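Local coordinates for protein-tyrosine-phosphatase (Vibrio vulnificus, PDB 7DHF) that probably removes phosphate from phosphotyrosine residues of proteins as a low-molecular-weight protein tyrosine phosphatase, encoded by the gene wzb, at residues A54-V59 / E129-A134; I40-S45 / S72-S77; F5-V10 / C80-L85. The protein carries 1 engineered substitution. One frame throughout, in Å; residues are numbered along the deposited sequence. Where two conformers were deposited one is given.

Contact 1: residues A54-V59 / E129-A134; sequences AMAIEV and EAFVHA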
loop_
_atom_site.group_PDB
_atom_site.type_symbol
_atom_site.label_atom_id
_atom_site.label_comp_id
_atom_site.label_asym_id
_atom_site.label_seq_id
_atom_site.Cartn_x
_atom_site.Cartn_y
_atom_site.Cartn_z
ATOM N N ALA A 54 -4.088 -10.974 9.850
ATOM C CA ALA A 54 -3.202 -11.513 10.878
ATOM C C ALA A 54 -1.927 -12.091 10.278
ATOM O O ALA A 54 -0.845 -11.966 10.865
ATOM C CB ALA A 54 -3.935 -12.578 11.693
ATOM N N MET A 55 -2.026 -12.738 9.115
ATOM C CA MET A 55 -0.831 -13.319 8.517
ATOM C C MET A 55 0.072 -12.241 7.929
ATOM O O MET A 55 1.299 -12.390 7.937
ATOM C CB MET A 55 -1.209 -14.342 7.447
ATOM C CG MET A 55 -0.040 -15.206 6.989
ATOM S SD MET A 55 0.665 -16.189 8.337
ATOM C CE MET A 55 -0.595 -17.445 8.538
ATOM N N ALA A 56 -0.510 -11.155 7.412
ATOM C CA ALA A 56 0.304 -10.021 6.985
ATOM C C ALA A 56 1.062 -9.422 8.163
ATOM O O ALA A 56 2.246 -9.088 8.046
ATOM C CB ALA A 56 -0.570 -8.966 6.308
ATOM N N ILE A 57 0.398 -9.288 9.314
ATOM C CA ILE A 57 1.075 -8.781 10.504
ATOM C C ILE A 57 2.215 -9.709 10.899
ATOM O O ILE A 57 3.324 -9.259 11.213
ATOM C CB ILE A 57 0.068 -8.595 11.658
ATOM C CG1 ILE A 57 -1.015 -7.582 11.271
ATOM C CG2 ILE A 57 0.792 -8.156 12.932
ATOM C CD1 ILE A 57 -2.110 -7.402 12.316
ATOM N N GLU A 58 1.961 -11.018 10.887
ATOM C CA GLU A 58 2.960 -11.981 11.340
ATOM C C GLU A 58 4.191 -11.957 10.439
ATOM O O GLU A 58 5.327 -11.910 10.924
ATOM C CB GLU A 58 2.335 -13.376 11.370
ATOM C CG GLU A 58 3.267 -14.498 11.795
ATOM C CD GLU A 58 3.325 -14.649 13.304
ATOM O OE1 GLU A 58 3.293 -13.618 14.009
ATOM O OE2 GLU A 58 3.385 -15.798 13.786
ATOM N N VAL A 59 3.984 -12.007 9.121
ATOM C CA VAL A 59 5.111 -12.007 8.192
ATOM C C VAL A 59 5.933 -10.735 8.350
ATOM O O VAL A 59 7.169 -10.773 8.352
ATOM C CB VAL A 59 4.618 -12.210 6.745
ATOM C CG1 VAL A 59 5.736 -11.959 5.745
ATOM C CG2 VAL A 59 4.066 -13.618 6.570
ATOM N N GLU A 129 2.582 -18.768 2.491
ATOM C CA GLU A 129 3.499 -18.655 1.359
ATOM C C GLU A 129 3.173 -17.442 0.501
ATOM O O GLU A 129 4.076 -16.730 0.047
ATOM C CB GLU A 129 3.435 -19.921 0.502
ATOM C CG GLU A 129 4.133 -21.127 1.098
ATOM C CD GLU A 129 4.254 -22.268 0.107
ATOM O OE1 GLU A 129 5.003 -22.118 -0.881
ATOM O OE2 GLU A 129 3.592 -23.308 0.309
ATOM N N ALA A 130 1.885 -17.200 0.252
ATOM C CA ALA A 130 1.491 -16.052 -0.560
ATOM C C ALA A 130 1.826 -14.745 0.144
ATOM O O ALA A 130 2.203 -13.763 -0.506
ATOM C CB ALA A 130 -0.001 -16.126 -0.882
ATOM N N PHE A 131 1.688 -14.710 1.470
ATOM C CA PHE A 131 2.043 -13.512 2.221
ATOM C C PHE A 131 3.552 -13.289 2.223
ATOM O O PHE A 131 4.015 -12.143 2.187
ATOM C CB PHE A 131 1.483 -13.604 3.640
ATOM C CG PHE A 131 -0.001 -13.374 3.713
ATOM C CD1 PHE A 131 -0.507 -12.112 3.968
ATOM C CD2 PHE A 131 -0.888 -14.419 3.514
ATOM C CE1 PHE A 131 -1.867 -11.896 4.029
ATOM C CE2 PHE A 131 -2.253 -14.208 3.572
ATOM C CZ PHE A 131 -2.742 -12.944 3.830
ATOM N N VAL A 132 4.334 -14.369 2.268
ATOM C CA VAL A 132 5.786 -14.238 2.176
ATOM C C VAL A 132 6.184 -13.685 0.813
ATOM O O VAL A 132 7.068 -12.824 0.710
ATOM C CB VAL A 132 6.465 -15.588 2.481
ATOM C CG1 VAL A 132 7.964 -15.520 2.199
ATOM C CG2 VAL A 132 6.217 -15.987 3.926
ATOM N N HIS A 133 5.544 -14.169 -0.253
ATOM C CA HIS A 133 5.835 -13.667 -1.592
ATOM C C HIS A 133 5.479 -12.191 -1.708
ATOM O O HIS A 133 6.257 -11.390 -2.241
ATOM C CB HIS A 133 5.065 -14.489 -2.628
ATOM C CG HIS A 133 5.200 -13.979 -4.029
ATOM N ND1 HIS A 133 6.390 -14.017 -4.725
ATOM C CD2 HIS A 133 4.293 -13.422 -4.867
ATOM C CE1 HIS A 133 6.209 -13.505 -5.929
ATOM N NE2 HIS A 133 4.946 -13.137 -6.041
ATOM N N ALA A 134 4.297 -11.811 -1.216
ATOM C CA ALA A 134 3.899 -10.410 -1.261
ATOM C C ALA A 134 4.868 -9.542 -0.473
ATOM O O ALA A 134 5.280 -8.476 -0.945
ATOM C CB ALA A 134 2.476 -10.250 -0.727
#

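Contact 2: residues I40-S45 / S72-S77; sequences IAAEKS and SQQLTS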
loop_
_atom_site.group_PDB
_atom_site.type_symbol
_atom_site.label_atom_id
_atom_site.label_comp_id
_atom_site.label_asym_id
_atom_site.label_seq_id
_atom_site.Cartn_x
_atom_site.Cartn_y
_atom_site.Cartn_z
ATOM N N ILE A 40 -9.201 0.916 -2.526
ATOM C CA ILE A 40 -10.179 1.356 -3.518
ATOM C C ILE A 40 -11.559 0.788 -3.224
ATOM O O ILE A 40 -12.575 1.406 -3.564
ATOM C CB ILE A 40 -9.686 0.970 -4.928
ATOM C CG1 ILE A 40 -8.456 1.796 -5.298
ATOM C CG2 ILE A 40 -10.790 1.153 -5.967
ATOM C CD1 ILE A 40 -7.653 1.213 -6.434
ATOM N N ALA A 41 -11.627 -0.393 -2.606
ATOM C CA ALA A 41 -12.892 -1.077 -2.361
ATOM C C ALA A 41 -13.038 -1.471 -0.895
ATOM O O ALA A 41 -13.729 -2.440 -0.575
ATOM C CB ALA A 41 -13.040 -2.300 -3.265
ATOM N N ALA A 42 -12.394 -0.733 0.009
ATOM C CA ALA A 42 -12.464 -1.085 1.424
ATOM C C ALA A 42 -13.897 -1.027 1.938
ATOM O O ALA A 42 -14.328 -1.904 2.696
ATOM C CB ALA A 42 -11.562 -0.157 2.237
ATOM N N GLU A 43 -14.653 -0.004 1.535
ATOM C CA GLU A 43 -16.015 0.155 2.035
ATOM C C GLU A 43 -16.934 -0.930 1.483
ATOM O O GLU A 43 -17.668 -1.579 2.239
ATOM C CB GLU A 43 -16.535 1.553 1.685
ATOM C CG GLU A 43 -17.712 2.026 2.531
ATOM C CD GLU A 43 -17.870 3.539 2.531
ATOM O OE1 GLU A 43 -17.158 4.219 1.762
ATOM O OE2 GLU A 43 -18.717 4.051 3.297
ATOM N N LYS A 44 -16.903 -1.147 0.162
ATOM C CA LYS A 44 -17.740 -2.179 -0.444
ATOM C C LYS A 44 -17.386 -3.567 0.069
ATOM O O LYS A 44 -18.247 -4.455 0.103
ATOM C CB LYS A 44 -17.598 -2.153 -1.967
ATOM C CG LYS A 44 -18.365 -1.047 -2.658
ATOM C CD LYS A 44 -18.465 -1.316 -4.152
ATOM C CE LYS A 44 -19.146 -0.175 -4.883
ATOM N NZ LYS A 44 -18.330 1.069 -4.849
ATOM N N SER A 45 -16.127 -3.782 0.444
ATOM C CA SER A 45 -15.697 -5.059 0.995
ATOM C C SER A 45 -16.067 -5.222 2.465
ATOM O O SER A 45 -15.784 -6.276 3.043
ATOM C CB SER A 45 -14.184 -5.214 0.827
ATOM O OG SER A 45 -13.813 -5.138 -0.538
ATOM N N SER A 72 -8.238 -0.292 8.253
ATOM C CA SER A 72 -8.529 -0.141 6.835
ATOM C C SER A 72 -9.409 1.082 6.598
ATOM O O SER A 72 -10.358 1.338 7.343
ATOM C CB SER A 72 -9.243 -1.390 6.323
ATOM O OG SER A 72 -9.722 -1.206 5.003
ATOM N N GLN A 73 -9.082 1.847 5.555
ATOM C CA GLN A 73 -9.870 3.015 5.189
ATOM C C GLN A 73 -10.092 3.043 3.682
ATOM O O GLN A 73 -9.304 2.502 2.902
ATOM C CB GLN A 73 -9.221 4.330 5.651
ATOM C CG GLN A 73 -8.048 4.804 4.805
ATOM C CD GLN A 73 -7.503 6.132 5.285
ATOM O OE1 GLN A 73 -8.260 7.016 5.688
ATOM N NE2 GLN A 73 -6.186 6.278 5.254
ATOM N N GLN A 74 -11.165 3.724 3.289
ATOM C CA GLN A 74 -11.578 3.814 1.897
ATOM C C GLN A 74 -10.859 4.956 1.190
ATOM O O GLN A 74 -10.665 6.037 1.756
ATOM C CB GLN A 74 -13.088 4.057 1.834
ATOM C CG GLN A 74 -13.643 4.389 0.453
ATOM C CD GLN A 74 -13.482 3.256 -0.540
ATOM O OE1 GLN A 74 -13.686 2.089 -0.208
ATOM N NE2 GLN A 74 -13.112 3.597 -1.769
ATOM N N LEU A 75 -10.475 4.708 -0.059
ATOM C CA LEU A 75 -9.874 5.747 -0.880
ATOM C C LEU A 75 -10.948 6.726 -1.336
ATOM O O LEU A 75 -11.969 6.324 -1.903
ATOM C CB LEU A 75 -9.211 5.111 -2.096
ATOM C CG LEU A 75 -8.461 6.063 -3.027
ATOM C CD1 LEU A 75 -7.137 6.487 -2.413
ATOM C CD2 LEU A 75 -8.236 5.401 -4.371
ATOM N N THR A 76 -10.720 8.013 -1.087
ATOM C CA THR A 76 -11.630 9.063 -1.520
ATOM C C THR A 76 -10.827 10.167 -2.191
ATOM O O THR A 76 -9.606 10.256 -2.042
ATOM C CB THR A 76 -12.396 9.685 -0.346
ATOM O OG1 THR A 76 -11.482 10.407 0.488
ATOM C CG2 THR A 76 -13.101 8.616 0.474
ATOM N N SER A 77 -11.533 11.018 -2.937
ATOM C CA SER A 77 -10.883 12.170 -3.553
ATOM C C SER A 77 -10.295 13.093 -2.494
ATOM O O SER A 77 -9.171 13.588 -2.644
ATOM C CB SER A 77 -11.885 12.925 -4.424
ATOM O OG SER A 77 -11.339 14.148 -4.888
HETATM O O HOH W 1 -15.623 0.669 -1.668
#

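Contact 3: residues F5-V10 / C80-L85; sequences FNKILV and CSQYDL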
loop_
_atom_site.group_PDB
_atom_site.type_symbol
_atom_site.label_atom_id
_atom_site.label_comp_id
_atom_site.label_asym_id
_atom_site.label_seq_id
_atom_site.Cartn_x
_atom_site.Cartn_y
_atom_site.Cartn_z
ATOM N N PHE A 5 8.043 14.955 -2.536
ATOM C CA PHE A 5 7.047 13.978 -2.102
ATOM C C PHE A 5 7.300 13.717 -0.625
ATOM O O PHE A 5 8.215 12.978 -0.258
ATOM C CB PHE A 5 7.171 12.680 -2.892
ATOM C CG PHE A 5 7.007 12.838 -4.377
ATOM C CD1 PHE A 5 5.821 13.304 -4.915
ATOM C CD2 PHE A 5 8.040 12.503 -5.235
ATOM C CE1 PHE A 5 5.669 13.437 -6.284
ATOM C CE2 PHE A 5 7.895 12.635 -6.602
ATOM C CZ PHE A 5 6.709 13.102 -7.126
ATOM N N ASN A 6 6.483 14.333 0.228
ATOM C CA ASN A 6 6.625 14.206 1.671
ATOM C C ASN A 6 5.562 13.334 2.313
ATOM O O ASN A 6 5.855 12.651 3.297
ATOM C CB ASN A 6 6.590 15.590 2.326
ATOM C CG ASN A 6 7.763 16.450 1.913
ATOM O OD1 ASN A 6 8.881 15.957 1.761
ATOM N ND2 ASN A 6 7.514 17.737 1.717
ATOM N N LYS A 7 4.343 13.344 1.786
ATOM C CA LYS A 7 3.257 12.506 2.276
ATOM C C LYS A 7 2.933 11.481 1.199
ATOM O O LYS A 7 2.646 11.849 0.054
ATOM C CB LYS A 7 2.029 13.357 2.596
ATOM C CG LYS A 7 2.265 14.383 3.696
ATOM C CD LYS A 7 1.007 15.183 4.012
ATOM C CE LYS A 7 -0.038 14.334 4.723
ATOM N NZ LYS A 7 -1.299 15.086 4.975
ATOM N N ILE A 8 2.975 10.202 1.568
ATOM C CA ILE A 8 2.871 9.098 0.621
ATOM C C ILE A 8 1.688 8.227 1.023
ATOM O O ILE A 8 1.572 7.828 2.187
ATOM C CB ILE A 8 4.164 8.262 0.602
ATOM C CG1 ILE A 8 5.373 9.148 0.285
ATOM C CG2 ILE A 8 4.053 7.129 -0.408
ATOM C CD1 ILE A 8 6.700 8.518 0.633
ATOM N N LEU A 9 0.827 7.915 0.056
ATOM C CA LEU A 9 -0.338 7.066 0.276
ATOM C C LEU A 9 -0.165 5.788 -0.535
ATOM O O LEU A 9 -0.078 5.838 -1.766
ATOM C CB LEU A 9 -1.616 7.791 -0.149
ATOM C CG LEU A 9 -2.932 7.074 0.161
ATOM C CD1 LEU A 9 -3.190 7.028 1.663
ATOM C CD2 LEU A 9 -4.088 7.742 -0.563
ATOM N N VAL A 10 -0.113 4.652 0.154
ATOM C CA VAL A 10 -0.015 3.349 -0.495
ATOM C C VAL A 10 -1.425 2.807 -0.682
ATOM O O VAL A 10 -2.201 2.732 0.277
ATOM C CB VAL A 10 0.844 2.391 0.345
ATOM C CG1 VAL A 10 0.957 1.034 -0.332
ATOM C CG2 VAL A 10 2.221 2.992 0.584
ATOM N N CYS A 80 -7.026 11.692 -1.240
ATOM C CA CYS A 80 -5.930 11.846 -2.192
ATOM C C CYS A 80 -5.338 13.249 -2.145
ATOM O O CYS A 80 -4.131 13.419 -2.354
ATOM C CB CYS A 80 -6.415 11.537 -3.610
ATOM S SG CYS A 80 -6.764 9.793 -3.929
ATOM N N SER A 81 -6.162 14.264 -1.872
ATOM C CA SER A 81 -5.668 15.636 -1.834
ATOM C C SER A 81 -4.698 15.870 -0.683
ATOM O O SER A 81 -3.970 16.868 -0.697
ATOM C CB SER A 81 -6.837 16.621 -1.741
ATOM O OG SER A 81 -7.507 16.514 -0.497
ATOM N N GLN A 82 -4.668 14.980 0.305
ATOM C CA GLN A 82 -3.800 15.139 1.462
ATOM C C GLN A 82 -2.408 14.559 1.254
ATOM O O GLN A 82 -1.561 14.697 2.144
ATOM C CB GLN A 82 -4.430 14.471 2.688
ATOM C CG GLN A 82 -5.819 14.971 3.032
ATOM C CD GLN A 82 -6.382 14.297 4.266
ATOM O OE1 GLN A 82 -7.414 13.629 4.206
ATOM N NE2 GLN A 82 -5.703 14.469 5.395
ATOM N N TYR A 83 -2.145 13.917 0.117
ATOM C CA TYR A 83 -0.884 13.225 -0.100
ATOM C C TYR A 83 -0.225 13.708 -1.383
ATOM O O TYR A 83 -0.897 14.078 -2.351
ATOM C CB TYR A 83 -1.090 11.699 -0.091
ATOM C CG TYR A 83 -1.535 11.236 1.274
ATOM C CD1 TYR A 83 -0.608 10.854 2.233
ATOM C CD2 TYR A 83 -2.878 11.241 1.624
ATOM C CE1 TYR A 83 -1.009 10.463 3.492
ATOM C CE2 TYR A 83 -3.289 10.851 2.880
ATOM C CZ TYR A 83 -2.352 10.466 3.811
ATOM O OH TYR A 83 -2.760 10.082 5.063
ATOM N N ASP A 84 1.108 13.721 -1.363
ATOM C CA ASP A 84 1.904 14.182 -2.492
ATOM C C ASP A 84 2.165 13.084 -3.509
ATOM O O ASP A 84 2.373 13.377 -4.692
ATOM C CB ASP A 84 3.256 14.697 -1.994
ATOM C CG ASP A 84 3.118 15.789 -0.957
ATOM O OD1 ASP A 84 2.425 16.790 -1.237
ATOM O OD2 ASP A 84 3.714 15.651 0.131
ATOM N N LEU A 85 2.176 11.831 -3.066
ATOM C CA LEU A 85 2.517 10.698 -3.908
ATOM C C LEU A 85 1.606 9.539 -3.541
ATOM O O LEU A 85 1.381 9.271 -2.357
ATOM C CB LEU A 85 3.978 10.284 -3.687
ATOM C CG LEU A 85 4.491 9.082 -4.480
ATOM C CD1 LEU A 85 4.473 9.364 -5.974
ATOM C CD2 LEU A 85 5.891 8.710 -4.018
#

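Contact 1: residues A54-V59 / E129-A134
CB and CG of Met-55 lie over one face of the Phe-131 ring, the two side chains crossing obliquely, and Phe-131 is the common partner of Met-55, Ala-56 and Val-59 where helices 54-61 and 128-146 meet. The CB of Met-55 stands 3.9 Å from the centroid of the Phe-131 ring and only 7° off the ring normal, a CH-pi contact over the centre of the face. One bond further on, CG of Met-55 comes within 3.7 Å of Phe-131 CD2 over the same face. Because CG is anti to the backbone N (chi1 -168°) and the chain then bends at both chi2 and chi3, the first two carbons cover the ring while the thioether turns away from 129-134; the Met-55 side chain also touches Lys-128. An unbranched, flexible methionine suits such a place, since two slim methylenes can lie close to an aromatic face.

Ala-56 meets another part of the same ring: its CB is 3.9 Å from Phe-131 CD1. The small methyl leaves room for the phenyl group to come up to the helix backbone, so that Ala-56 N sits 3.6 Å from Phe-131 CD1 in an oblique approach. One turn along from Met-55, Val-59 crosses the phenylalanine at about a right angle and sets its CG2 3.9 Å from Phe-131 CB. The same methyl also meets CG2 of Val-132 at 4.2 Å, a looser touch at the exposed border.

The axes of the two short segments approach to 9.5 Å and cross at -55°. Pro-123 and Asp-53 also touch the Phe-131 side chain, which lies about 6 Å from that of Asp-122, the predicted proton donor. The side chains meet by apolar contacts and one CH-pi contact, without a polar bond between the segments, and Met-55, Ala-56 and Val-59 gather on Phe-131.

Contact 2: residues I40-S45 / S72-S77
Gln-74 sends CG anti to its own backbone N (chi1 171°) and then bends at chi2 (64°), a folded course that lays its amide against the turn 40-45. Both ends of that amide are used. NE2 of Gln-74 donates to Ile-40 O at 2.9 Å in a nearly straight bond, although it arrives from above the carbonyl plane and not along a lone pair. The same nitrogen gives its other hydrogen to Leu-75 O, at 3.0 Å. OE1 of Gln-74 accepts from Glu-43 N at 2.9 Å, with the donor in the carbonyl plane and the bond again almost linear. A water that takes the N-H of Lys-44 donates to OE1 as well. Glutamine suits the place because one planar group can accept and donate at once, and four bonds fix its rotation.

Ala-42 is small enough to bring its CB within 3.5 Å of OG of Ser-72, a hydroxyl whose bond to Gly-14 O ties the contact to the family's phosphate-binding P-loop, which begins at Ala-12, the engineered replacement of the predicted nucleophile. CG1 of Ile-40 lies 3.7 Å from Leu-75 CD2, side by side. The contact thus joins the loop after strand 34-39 to the loop before helix 77-80, and both aliphatic side chains pack on helix 92-100 and strand 7-12.

Contact 3: residues F5-V10 / C80-L85
The Tyr-83 ring is sandwiched between two side chains of strand 7-12. It lies beside the parallel pairing of that strand with 85-88, in the four-stranded parallel sheet, order 2-1-3-4, of the low-molecular-weight phosphatase fold. CE of Lys-7 lies over one face, and its ammonium NZ stands 4.9 Å from the Tyr-83 centroid, 12° off the normal, in a cation-pi contact. On the opposite face, CB of Leu-9 makes a CH-pi contact 4.1 Å from the Tyr-83 centroid, offset toward the rim. At the edge, in the ring plane, lie Lys-7 C and Ile-8 N, so the phenol ring sits against the strand backbone between two alternate side chains. The other aromatic, Phe-5, takes Leu-85 CD1 over one face and Asp-84 O near its edge.

Ile-8 and Leu-85 form a parallel bridge and place their side chains on the same face of the sheet. Leu-85 O accepts from Leu-9 N at 2.8 Å, nearly along its C=O axis, while Lys-7 O receives two donors, Leu-85 N and, closer at 2.8 Å, Asp-84 N. The beta-branched isoleucine favours the extended backbone, and the leucines supply bulk to the buried interior.

Lys-7 is long enough to serve two partners: a bend at chi3 (71°) swings the chain over the tyrosine and lets NZ make a weak hydrogen bond with Gln-82 O. Aspartate, short and charged, suits the place just before strand 85-88, where its carboxylate can accept from two successive backbone N-H groups at the start of strand 7-12. OD2 of Asp-84 takes Lys-7 N at 2.9 Å and Asn-6 N at 3.1 Å, both on its anti side, the two N-H groups arriving from opposite faces of the carboxylate plane.

Contacts 2 and 3 are neighbours, with centres 16 Å apart, and they meet where Leu-75 CD1 packs on Cys-80 SG at 3.7 Å. Contact 1 stands apart, its centre 21 Å from contact 2 and 25 Å from contact 3, on the opposite side of the chain's centre from contact 3. Along the sequence, contact 2 is nested within the span closed by contact 3, whereas contact 1 interleaves with both. Contact 3 begins the pairing of strands 7-12 and 85-88 within the parallel sheet, contact 2 joins two loops beside it, and contact 1 pairs two helices. Contacts 1 and 2 approach predicted active-site residues from different parts of the fold, while contact 3 lies farther off.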